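Local coordinates for Lysine/ornithine decarboxylase (Selenomonas ruminantium, PDB 5GJO), which decarboxylates both L-lysine and L-ornithine, giving cadaverine and putrescine, with pyridoxal 5'-phosphate as cofactor in a homodimeric enzyme, at residues A[25-30]-A[371-376]. The protein carries 2 engineered substitutions. Sequence-based numbering, arbitrary orientation.
Sequences VASLDK and IFEDQP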
loop_
_atom_site.group_PDB
_atom_site.type_symbol
_atom_site.label_atom_id
_atom_site.label_comp_id
_atom_site.label_asym_id
_atom_site.label_seq_id
_atom_site.Cartn_x
_atom_site.Cartn_y
_atom_site.Cartn_z
ATOM N N VAL A 25 1.571 -12.169 -14.794
ATOM C CA VAL A 25 1.263 -13.426 -15.457
ATOM C C VAL A 25 1.593 -14.572 -14.482
ATOM O O VAL A 25 2.771 -14.668 -13.995
ATOM C CB VAL A 25 2.067 -13.617 -16.758
ATOM C CG1 VAL A 25 1.767 -14.953 -17.392
ATOM C CG2 VAL A 25 1.887 -12.441 -17.732
ATOM N N ALA A 26 0.601 -15.339 -14.094
ATOM C CA ALA A 26 0.695 -16.452 -13.183
ATOM C C ALA A 26 0.627 -17.792 -13.853
ATOM O O ALA A 26 -0.345 -18.057 -14.642
ATOM C CB ALA A 26 -0.411 -16.395 -12.154
ATOM N N SER A 27 1.561 -18.681 -13.492
ATOM C CA SER A 27 1.558 -20.054 -14.036
ATOM C C SER A 27 0.971 -21.037 -13.019
ATOM O O SER A 27 1.532 -21.288 -11.963
ATOM C CB SER A 27 2.946 -20.486 -14.453
ATOM O OG SER A 27 3.031 -21.919 -14.630
ATOM N N LEU A 28 -0.209 -21.535 -13.334
ATOM C CA LEU A 28 -0.871 -22.532 -12.467
ATOM C C LEU A 28 -0.019 -23.772 -12.404
ATOM O O LEU A 28 0.049 -24.447 -11.358
ATOM C CB LEU A 28 -2.250 -22.853 -13.017
ATOM C CG LEU A 28 -3.256 -21.736 -12.933
ATOM C CD1 LEU A 28 -4.611 -22.166 -13.508
ATOM C CD2 LEU A 28 -3.459 -21.078 -11.557
ATOM N N ASP A 29 0.584 -24.166 -13.533
ATOM C CA ASP A 29 1.422 -25.365 -13.533
ATOM C C ASP A 29 2.602 -25.212 -12.555
ATOM O O ASP A 29 2.971 -26.180 -11.875
ATOM C CB ASP A 29 1.965 -25.737 -14.885
ATOM C CG ASP A 29 0.900 -26.334 -15.845
ATOM O OD1 ASP A 29 -0.305 -26.404 -15.490
ATOM O OD2 ASP A 29 1.339 -26.597 -17.000
ATOM N N LYS A 30 3.137 -23.990 -12.428
ATOM C CA LYS A 30 4.279 -23.809 -11.514
ATOM C C LYS A 30 3.728 -23.805 -10.070
ATOM O O LYS A 30 4.435 -24.383 -9.179
ATOM C CB LYS A 30 5.027 -22.480 -11.739
ATOM C CG LYS A 30 6.231 -22.250 -10.815
ATOM C CD LYS A 30 7.330 -23.314 -10.858
ATOM C CE LYS A 30 8.351 -22.949 -9.802
ATOM N NZ LYS A 30 9.175 -24.093 -9.456
ATOM N N ILE A 371 -3.852 -15.396 -16.259
ATOM C CA ILE A 371 -3.585 -16.809 -16.095
ATOM C C ILE A 371 -2.868 -17.326 -17.347
ATOM O O ILE A 371 -3.445 -17.371 -18.425
ATOM C CB ILE A 371 -4.837 -17.654 -15.784
ATOM C CG1 ILE A 371 -5.609 -17.076 -14.587
ATOM C CG2 ILE A 371 -4.486 -19.122 -15.598
ATOM C CD1 ILE A 371 -4.726 -16.930 -13.351
ATOM N N PHE A 372 -1.639 -17.748 -17.184
ATOM C CA PHE A 372 -0.789 -18.126 -18.305
ATOM C C PHE A 372 -1.362 -19.311 -19.104
ATOM O O PHE A 372 -1.399 -19.315 -20.333
ATOM C CB PHE A 372 0.613 -18.486 -17.841
ATOM C CG PHE A 372 1.605 -18.704 -18.945
ATOM C CD1 PHE A 372 1.815 -17.727 -19.863
ATOM C CD2 PHE A 372 2.307 -19.835 -19.035
ATOM C CE1 PHE A 372 2.747 -17.878 -20.893
ATOM C CE2 PHE A 372 3.254 -20.010 -20.057
ATOM C CZ PHE A 372 3.462 -19.048 -20.988
ATOM N N GLU A 373 -1.966 -20.238 -18.408
ATOM C CA GLU A 373 -2.481 -21.494 -19.043
ATOM C C GLU A 373 -3.744 -21.206 -19.886
ATOM O O GLU A 373 -4.147 -22.081 -20.690
ATOM C CB GLU A 373 -2.771 -22.573 -17.980
ATOM C CG GLU A 373 -1.598 -23.252 -17.371
ATOM C CD GLU A 373 -0.822 -22.405 -16.413
ATOM O OE1 GLU A 373 0.273 -22.884 -16.088
ATOM O OE2 GLU A 373 -1.314 -21.303 -15.995
ATOM N N ASP A 374 -4.299 -20.016 -19.771
ATOM C CA ASP A 374 -5.416 -19.625 -20.615
ATOM C C ASP A 374 -4.968 -18.870 -21.875
ATOM O O ASP A 374 -5.784 -18.393 -22.618
ATOM C CB ASP A 374 -6.427 -18.794 -19.838
ATOM C CG ASP A 374 -7.161 -19.603 -18.797
ATOM O OD1 ASP A 374 -7.236 -20.813 -18.966
ATOM O OD2 ASP A 374 -7.642 -19.024 -17.821
ATOM N N GLN A 375 -3.665 -18.745 -22.059
ATOM C CA GLN A 375 -3.116 -17.895 -23.142
ATOM C C GLN A 375 -2.509 -18.774 -24.201
ATOM O O GLN A 375 -2.064 -19.804 -23.924
ATOM C CB GLN A 375 -1.966 -16.968 -22.686
ATOM C CG GLN A 375 -2.331 -16.143 -21.442
ATOM C CD GLN A 375 -3.592 -15.364 -21.608
ATOM O OE1 GLN A 375 -3.795 -14.660 -22.616
ATOM N NE2 GLN A 375 -4.438 -15.423 -20.603
ATOM N N PRO A 376 -2.503 -18.301 -25.450
ATOM C CA PRO A 376 -1.939 -19.107 -26.503
ATOM C C PRO A 376 -0.469 -19.331 -26.337
ATOM O O PRO A 376 0.046 -20.318 -26.812
ATOM C CB PRO A 376 -2.174 -18.288 -27.778
ATOM C CG PRO A 376 -2.533 -16.920 -27.367
ATOM C CD PRO A 376 -3.152 -17.075 -25.985
#
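Ala26 and Ile371 form a parallel beta bridge at the ends of their strands, closed by a 2.9 Å hydrogen bond from Phe372 N to Ala26 O, beyond which one chain enters helix 28-41 and the other a short 3-10 turn. The carboxylate of Glu373 then reaches across to the start of the helix and takes both of its first two amide protons. OE2 accepts from Leu28 N at 2.9 Å on its syn side, though tilted out of the carboxylate plane, whereas OE1 meets Asp29 N, also at 2.9 Å, from well above that plane (57° out of it). A bend at chi2 (73°) turns the acid back over the helix end, where the two amides and the helix dipole probably stabilise its negative charge. Ser27, the N-cap residue, accepts from Lys30 N through OG, so the first turn is held by its own cap as well as by the carboxylate of Glu373. Asp29 OD1 lies 3.6 Å from Glu373 OE1, a like-charge approach, while its OD2 bonds to Tyr378 of helix 376-384. Apolar contacts flank this polar centre. Leu28 CD1 rests on Ile371 CG2 at 3.7 Å, beside Ile59 and Leu62 of helix 57-65; Val25 CG1 meets Phe372 CD1 obliquely at 3.7 Å, and that ring also packs against Phe5. Far from the cofactor, the arrangement is a serine-capped helix N-terminus whose first two amides are also gripped by a glutamate from a distant part of the chain, where strand 23-26 of the beta domain's mixed sheet leads into the PLP-binding TIM barrel of this class-II decarboxylase.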